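Local coordinates for protein putative primosome component (Streptococcus pyogenes serotype M3, PDB 2QGZ) that probably acts as an ATP-binding helicase loader of the primosome, delivering the replicative helicase to DNA, at residues 213-218 with 242-247; 249-254 with 286-291. All blocks are in the same frame, centred on the assembly; numbering follows the deposited sequence.

Interaction 1: 213-218 with 242-247; sequences KNVPVL and QYRMLE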
loop_
_atom_site.group_PDB
_atom_site.type_symbol
_atom_site.label_atom_id
_atom_site.label_comp_id
_atom_site.label_asym_id
_atom_site.label_seq_id
_atom_site.Cartn_x
_atom_site.Cartn_y
_atom_site.Cartn_z
ATOM N N LYS A 213 6.646 3.663 -9.869
ATOM C CA LYS A 213 5.404 3.671 -10.626
ATOM C C LYS A 213 5.084 2.441 -11.461
ATOM O O LYS A 213 3.919 2.179 -11.737
ATOM C CB LYS A 213 5.326 4.915 -11.516
ATOM C CG LYS A 213 6.274 4.944 -12.694
ATOM C CD LYS A 213 5.866 6.068 -13.637
ATOM C CE LYS A 213 6.887 6.303 -14.738
ATOM N NZ LYS A 213 7.187 5.071 -15.506
ATOM N N ASN A 214 6.088 1.676 -11.867
ATOM C CA ASN A 214 5.795 0.511 -12.688
ATOM C C ASN A 214 5.862 -0.843 -11.981
ATOM O O ASN A 214 5.767 -1.881 -12.636
ATOM C CB ASN A 214 6.695 0.494 -13.935
ATOM C CG ASN A 214 6.139 -0.403 -15.048
ATOM O OD1 ASN A 214 4.971 -0.276 -15.431
ATOM N ND2 ASN A 214 6.971 -1.309 -15.568
ATOM N N VAL A 215 6.015 -0.855 -10.658
ATOM C CA VAL A 215 6.059 -2.131 -9.952
ATOM C C VAL A 215 4.687 -2.801 -10.023
ATOM O O VAL A 215 3.655 -2.132 -10.011
ATOM C CB VAL A 215 6.474 -1.962 -8.482
ATOM C CG1 VAL A 215 7.898 -1.414 -8.414
ATOM C CG2 VAL A 215 5.493 -1.044 -7.753
ATOM N N PRO A 216 4.656 -4.136 -10.107
ATOM C CA PRO A 216 3.395 -4.883 -10.189
ATOM C C PRO A 216 2.356 -4.533 -9.128
ATOM O O PRO A 216 1.170 -4.418 -9.428
ATOM C CB PRO A 216 3.853 -6.331 -10.087
ATOM C CG PRO A 216 5.204 -6.290 -10.739
ATOM C CD PRO A 216 5.809 -5.054 -10.133
ATOM N N VAL A 217 2.805 -4.385 -7.890
ATOM C CA VAL A 217 1.921 -4.062 -6.779
ATOM C C VAL A 217 2.632 -3.031 -5.921
ATOM O O VAL A 217 3.763 -3.246 -5.499
ATOM C CB VAL A 217 1.629 -5.293 -5.909
ATOM C CG1 VAL A 217 0.772 -4.898 -4.736
ATOM C CG2 VAL A 217 0.930 -6.348 -6.722
ATOM N N LEU A 218 1.953 -1.923 -5.662
ATOM C CA LEU A 218 2.524 -0.835 -4.887
ATOM C C LEU A 218 1.692 -0.536 -3.643
ATOM O O LEU A 218 0.456 -0.425 -3.718
ATOM C CB LEU A 218 2.616 0.416 -5.767
ATOM C CG LEU A 218 3.129 1.682 -5.083
ATOM C CD1 LEU A 218 4.585 1.491 -4.649
ATOM C CD2 LEU A 218 3.009 2.854 -6.045
ATOM N N GLN A 242 -2.054 8.369 -11.648
ATOM C CA GLN A 242 -2.593 8.467 -13.005
ATOM C C GLN A 242 -2.017 7.362 -13.882
ATOM O O GLN A 242 -2.742 6.662 -14.578
ATOM C CB GLN A 242 -2.235 9.820 -13.605
ATOM C CG GLN A 242 -2.664 9.995 -15.025
ATOM C CD GLN A 242 -2.336 11.380 -15.543
ATOM O OE1 GLN A 242 -3.032 11.915 -16.402
ATOM N NE2 GLN A 242 -1.263 11.960 -15.033
ATOM N N TYR A 243 -0.703 7.204 -13.838
ATOM C CA TYR A 243 -0.039 6.183 -14.623
ATOM C C TYR A 243 -0.458 4.767 -14.231
ATOM O O TYR A 243 -0.593 3.899 -15.098
ATOM C CB TYR A 243 1.473 6.336 -14.482
ATOM C CG TYR A 243 2.263 5.192 -15.059
ATOM C CD1 TYR A 243 2.613 4.097 -14.270
ATOM C CD2 TYR A 243 2.676 5.208 -16.392
ATOM C CE1 TYR A 243 3.360 3.041 -14.792
ATOM C CE2 TYR A 243 3.428 4.165 -16.931
ATOM C CZ TYR A 243 3.765 3.082 -16.126
ATOM O OH TYR A 243 4.491 2.037 -16.652
ATOM N N ARG A 244 -0.662 4.520 -12.937
ATOM C CA ARG A 244 -1.061 3.187 -12.516
ATOM C C ARG A 244 -2.518 2.923 -12.896
ATOM O O ARG A 244 -2.902 1.776 -13.129
ATOM C CB ARG A 244 -0.794 2.983 -11.013
ATOM C CG ARG A 244 0.706 2.931 -10.684
ATOM C CD ARG A 244 0.996 2.685 -9.192
ATOM N NE ARG A 244 0.774 1.295 -8.810
ATOM C CZ ARG A 244 1.588 0.286 -9.110
ATOM N NH1 ARG A 244 2.698 0.497 -9.799
ATOM N NH2 ARG A 244 1.284 -0.946 -8.733
ATOM N N MET A 245 -3.322 3.979 -12.992
ATOM C CA MET A 245 -4.716 3.806 -13.408
ATOM C C MET A 245 -4.728 3.315 -14.860
ATOM O O MET A 245 -5.364 2.311 -15.182
ATOM C CB MET A 245 -5.501 5.126 -13.304
ATOM C CG MET A 245 -6.310 5.275 -12.011
ATOM S SD MET A 245 -7.174 6.860 -11.804
ATOM C CE MET A 245 -8.517 6.626 -12.951
ATOM N N LEU A 246 -4.006 4.016 -15.729
ATOM C CA LEU A 246 -3.935 3.648 -17.142
ATOM C C LEU A 246 -3.289 2.288 -17.348
ATOM O O LEU A 246 -3.726 1.513 -18.186
ATOM C CB LEU A 246 -3.147 4.693 -17.934
ATOM C CG LEU A 246 -3.850 5.999 -18.280
ATOM C CD1 LEU A 246 -2.822 7.025 -18.730
ATOM C CD2 LEU A 246 -4.871 5.748 -19.374
ATOM N N GLU A 247 -2.245 2.003 -16.582
ATOM C CA GLU A 247 -1.531 0.739 -16.697
ATOM C C GLU A 247 -2.199 -0.429 -15.960
ATOM O O GLU A 247 -1.702 -1.553 -15.998
ATOM C CB GLU A 247 -0.102 0.915 -16.177
ATOM C CG GLU A 247 0.856 1.615 -17.130
ATOM C CD GLU A 247 1.599 0.623 -17.999
ATOM O OE1 GLU A 247 1.845 -0.508 -17.510
ATOM O OE2 GLU A 247 1.952 0.965 -19.151
#
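Arg-244 reaches out of helix 237-247 into the turn that leads from Lys-213 to strand 217-221. The CB-CG bond sets off beside the backbone N of Arg-244, and CG passes 3.5 Å from Lys-213 O. The chain then crosses Leu-218 at about a right angle, CD 3.7 Å from Leu-218 CD2, before a bend at chi3 (76°) turns the guanidinium inward. NE gives its hydrogen to Thr-251 OG1. CZ sits flat over the leucine, with Leu-218 CB 3.5 Å from CZ and beneath the centre of the plane. At the tip, NH1 and NH2 close end-on on a single acceptor: Val-215 O lies 2.8 Å from Arg-244 NH1 and 2.9 Å from Arg-244 NH2, in the guanidinium plane. NH1 also donates to Lys-213 O, a bent bond (134° at the hydrogen) that comes from well above the carbonyl plane, while NH2 has Pro-250 O as a further acceptor. Strand 217-221, helix 237-247 and strand 251-255 form a beta-alpha-beta crossover of the P-loop NTPase sheet, so the arginine ties the end of the crossover helix to the entrances of both strands. NH1 and NH2 point at main-chain oxygens and NE at a hydroxyl, which probably eases the buried charge.

One helix residue earlier, the ring of Tyr-243 lies under the aliphatic chain of Lys-213. Lys-213 CD stands 4.0 Å from the Tyr-243 ring centroid, and the bend at chi4 brings NZ back over the same face in a cation-pi contact, although NZ also has a salt bridge to Asp-210. Glu-247 CG touches the opposite face near its rim. At the ring edge, Tyr-243 OH donates to Asn-214 OD1 across 2.7 Å, from above the amide plane.

Interaction 2: 249-254 with 286-291; sequences LPTFFT and RYLARE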
loop_
_atom_site.group_PDB
_atom_site.type_symbol
_atom_site.label_atom_id
_atom_site.label_comp_id
_atom_site.label_asym_id
_atom_site.label_seq_id
_atom_site.Cartn_x
_atom_site.Cartn_y
_atom_site.Cartn_z
ATOM N N LEU A 249 -2.425 -1.185 -12.719
ATOM C CA LEU A 249 -1.520 -1.769 -11.744
ATOM C C LEU A 249 -2.122 -1.579 -10.334
ATOM O O LEU A 249 -2.365 -0.452 -9.892
ATOM C CB LEU A 249 -0.139 -1.112 -11.858
ATOM C CG LEU A 249 0.620 -1.288 -13.190
ATOM C CD1 LEU A 249 1.883 -0.448 -13.183
ATOM C CD2 LEU A 249 0.983 -2.748 -13.406
ATOM N N PRO A 250 -2.380 -2.691 -9.620
ATOM C CA PRO A 250 -2.954 -2.705 -8.268
ATOM C C PRO A 250 -2.196 -1.775 -7.328
ATOM O O PRO A 250 -0.973 -1.855 -7.214
ATOM C CB PRO A 250 -2.817 -4.164 -7.849
ATOM C CG PRO A 250 -2.844 -4.907 -9.161
ATOM C CD PRO A 250 -1.971 -4.048 -10.025
ATOM N N THR A 251 -2.926 -0.912 -6.633
ATOM C CA THR A 251 -2.314 0.047 -5.731
ATOM C C THR A 251 -3.046 0.047 -4.401
ATOM O O THR A 251 -4.272 0.144 -4.360
ATOM C CB THR A 251 -2.375 1.439 -6.360
ATOM O OG1 THR A 251 -1.827 1.367 -7.684
ATOM C CG2 THR A 251 -1.596 2.451 -5.531
ATOM N N PHE A 252 -2.294 -0.085 -3.313
ATOM C CA PHE A 252 -2.884 -0.102 -1.980
ATOM C C PHE A 252 -2.452 1.133 -1.193
ATOM O O PHE A 252 -1.522 1.824 -1.585
ATOM C CB PHE A 252 -2.442 -1.353 -1.217
ATOM C CG PHE A 252 -2.869 -2.645 -1.856
ATOM C CD1 PHE A 252 -2.373 -3.024 -3.100
ATOM C CD2 PHE A 252 -3.765 -3.492 -1.204
ATOM C CE1 PHE A 252 -2.763 -4.234 -3.688
ATOM C CE2 PHE A 252 -4.162 -4.701 -1.781
ATOM C CZ PHE A 252 -3.662 -5.075 -3.025
ATOM N N PHE A 253 -3.136 1.407 -0.086
ATOM C CA PHE A 253 -2.810 2.546 0.765
ATOM C C PHE A 253 -3.170 2.221 2.209
ATOM O O PHE A 253 -3.961 1.322 2.470
ATOM C CB PHE A 253 -3.630 3.795 0.399
ATOM C CG PHE A 253 -3.669 4.123 -1.063
ATOM C CD1 PHE A 253 -4.507 3.420 -1.927
ATOM C CD2 PHE A 253 -2.906 5.181 -1.570
ATOM C CE1 PHE A 253 -4.594 3.767 -3.282
ATOM C CE2 PHE A 253 -2.981 5.542 -2.928
ATOM C CZ PHE A 253 -3.830 4.832 -3.785
ATOM N N THR A 254 -2.583 2.959 3.140
ATOM C CA THR A 254 -2.924 2.830 4.556
ATOM C C THR A 254 -3.024 4.292 4.992
ATOM O O THR A 254 -2.335 5.160 4.447
ATOM C CB THR A 254 -1.833 2.150 5.407
ATOM O OG1 THR A 254 -0.665 2.962 5.408
ATOM C CG2 THR A 254 -1.490 0.770 4.867
ATOM N N ARG A 286 -9.847 6.699 -4.876
ATOM C CA ARG A 286 -11.125 5.997 -4.805
ATOM C C ARG A 286 -11.306 5.048 -5.970
ATOM O O ARG A 286 -12.040 4.069 -5.878
ATOM C CB ARG A 286 -12.301 6.976 -4.801
ATOM C CG ARG A 286 -12.407 7.876 -3.584
ATOM C CD ARG A 286 -13.739 8.618 -3.603
ATOM N NE ARG A 286 -13.919 9.471 -2.428
ATOM C CZ ARG A 286 -13.389 10.686 -2.286
ATOM N NH1 ARG A 286 -12.641 11.211 -3.252
ATOM N NH2 ARG A 286 -13.597 11.371 -1.167
ATOM N N TYR A 287 -10.654 5.336 -7.083
ATOM C CA TYR A 287 -10.797 4.469 -8.240
ATOM C C TYR A 287 -9.894 3.236 -8.120
ATOM O O TYR A 287 -10.286 2.134 -8.503
ATOM C CB TYR A 287 -10.498 5.261 -9.521
ATOM C CG TYR A 287 -10.461 4.420 -10.772
ATOM C CD1 TYR A 287 -9.292 3.771 -11.162
ATOM C CD2 TYR A 287 -11.602 4.233 -11.542
ATOM C CE1 TYR A 287 -9.261 2.951 -12.283
ATOM C CE2 TYR A 287 -11.585 3.412 -12.668
ATOM C CZ TYR A 287 -10.413 2.771 -13.030
ATOM O OH TYR A 287 -10.395 1.921 -14.116
ATOM N N LEU A 288 -8.701 3.421 -7.560
ATOM C CA LEU A 288 -7.738 2.332 -7.406
ATOM C C LEU A 288 -7.958 1.402 -6.213
ATOM O O LEU A 288 -7.568 0.233 -6.265
ATOM C CB LEU A 288 -6.323 2.902 -7.313
ATOM C CG LEU A 288 -5.773 3.574 -8.563
ATOM C CD1 LEU A 288 -4.652 4.522 -8.193
ATOM C CD2 LEU A 288 -5.300 2.506 -9.524
ATOM N N ALA A 289 -8.584 1.893 -5.146
ATOM C CA ALA A 289 -8.762 1.038 -3.971
ATOM C C ALA A 289 -10.092 1.147 -3.232
ATOM O O ALA A 289 -10.740 2.189 -3.236
ATOM C CB ALA A 289 -7.620 1.289 -3.001
ATOM N N ARG A 290 -10.487 0.054 -2.592
ATOM C CA ARG A 290 -11.729 0.015 -1.830
ATOM C C ARG A 290 -11.402 0.324 -0.374
ATOM O O ARG A 290 -10.439 -0.198 0.175
ATOM C CB ARG A 290 -12.383 -1.361 -1.969
ATOM C CG ARG A 290 -12.937 -1.637 -3.372
ATOM C CD ARG A 290 -14.204 -0.800 -3.638
ATOM N NE ARG A 290 -14.594 -0.751 -5.051
ATOM C CZ ARG A 290 -13.964 -0.036 -5.986
ATOM N NH1 ARG A 290 -12.903 0.699 -5.668
ATOM N NH2 ARG A 290 -14.398 -0.049 -7.241
ATOM N N GLU A 291 -12.206 1.180 0.241
ATOM C CA GLU A 291 -12.000 1.603 1.626
ATOM C C GLU A 291 -12.366 0.531 2.648
ATOM O O GLU A 291 -13.416 -0.088 2.541
ATOM C CB GLU A 291 -12.836 2.852 1.885
ATOM C CG GLU A 291 -12.401 3.719 3.042
ATOM C CD GLU A 291 -13.369 4.880 3.278
ATOM O OE1 GLU A 291 -12.973 5.865 3.939
ATOM O OE2 GLU A 291 -14.529 4.803 2.806
HETATM O O HOH W 1 -5.361 -0.646 -7.847
#
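Ala-289 CB abuts strand 251-255 from one side, 3.8 Å from Thr-251 O and 3.9 Å from Phe-253 CE1. This is the helix-to-strand switch at the edge of the parallel P-loop NTPase sheet, where helix 281-288 runs straight into the outermost strand 289-293. Strand 154-158 is inserted between 289-293 and 251-255, so the contact bridges two strands that are not sheet neighbours. The phenyl group of Phe-253 meets the switch edge-on: CB of Ala-289 and CB of Leu-288 both lie near the ring plane, the latter 4.5 Å from Phe-253 CE1. CG of Phe-253 projects beside its own backbone N (chi1 -48°), which carries the ring back toward the turn. Leu-288 contributes its CD2 branch, which rests 4.1 Å from Thr-251 OG1 and close to Leu-249 O.

One shell out, the threonine hydroxyl is held both as donor and as acceptor. Thr-251 OG1 donates to Leu-249 O at 2.9 Å and accepts from Arg-244 NE. Leu-288 is backed by Leu-241 and Met-245 of helix 237-247, while Phe-253 packs on Tyr-156, Leu-220 and Ile-223. Farther along the strand, Thr-254 OG1 bonds to Asp-221 and to the amide of Asp-222, an acidic pair placed as a Walker B motif would be. No direct hydrogen bond joins the two segments; instead, a water accepts from Thr-251 N at 2.7 Å and donates to Leu-288 O at 2.9 Å.

In the fold
From the N-terminal side, the chain leaves helix 210-213, turns into strand 217-221 and comes back through helix 237-247. There interaction 1 closes a loop of 23 residues, part of it not modelled. Two residues later interaction 2 opens at 249-254, and it closes beyond helix 259-263 and another unmodelled gap, where helix 281-288 gives way to strand 289-293. The two loops are therefore in series and neither nest nor cross. In space they meet: strands 217-221 and 251-255 are sheet neighbours, joined by Leu-218 O and Phe-252 N, and Met-245 packs on Tyr-287 where the two helices touch. Interaction 1 joins helix 237-247 to the approach to strand 217-221; interaction 2 joins strand 251-255 to the 288/289 junction.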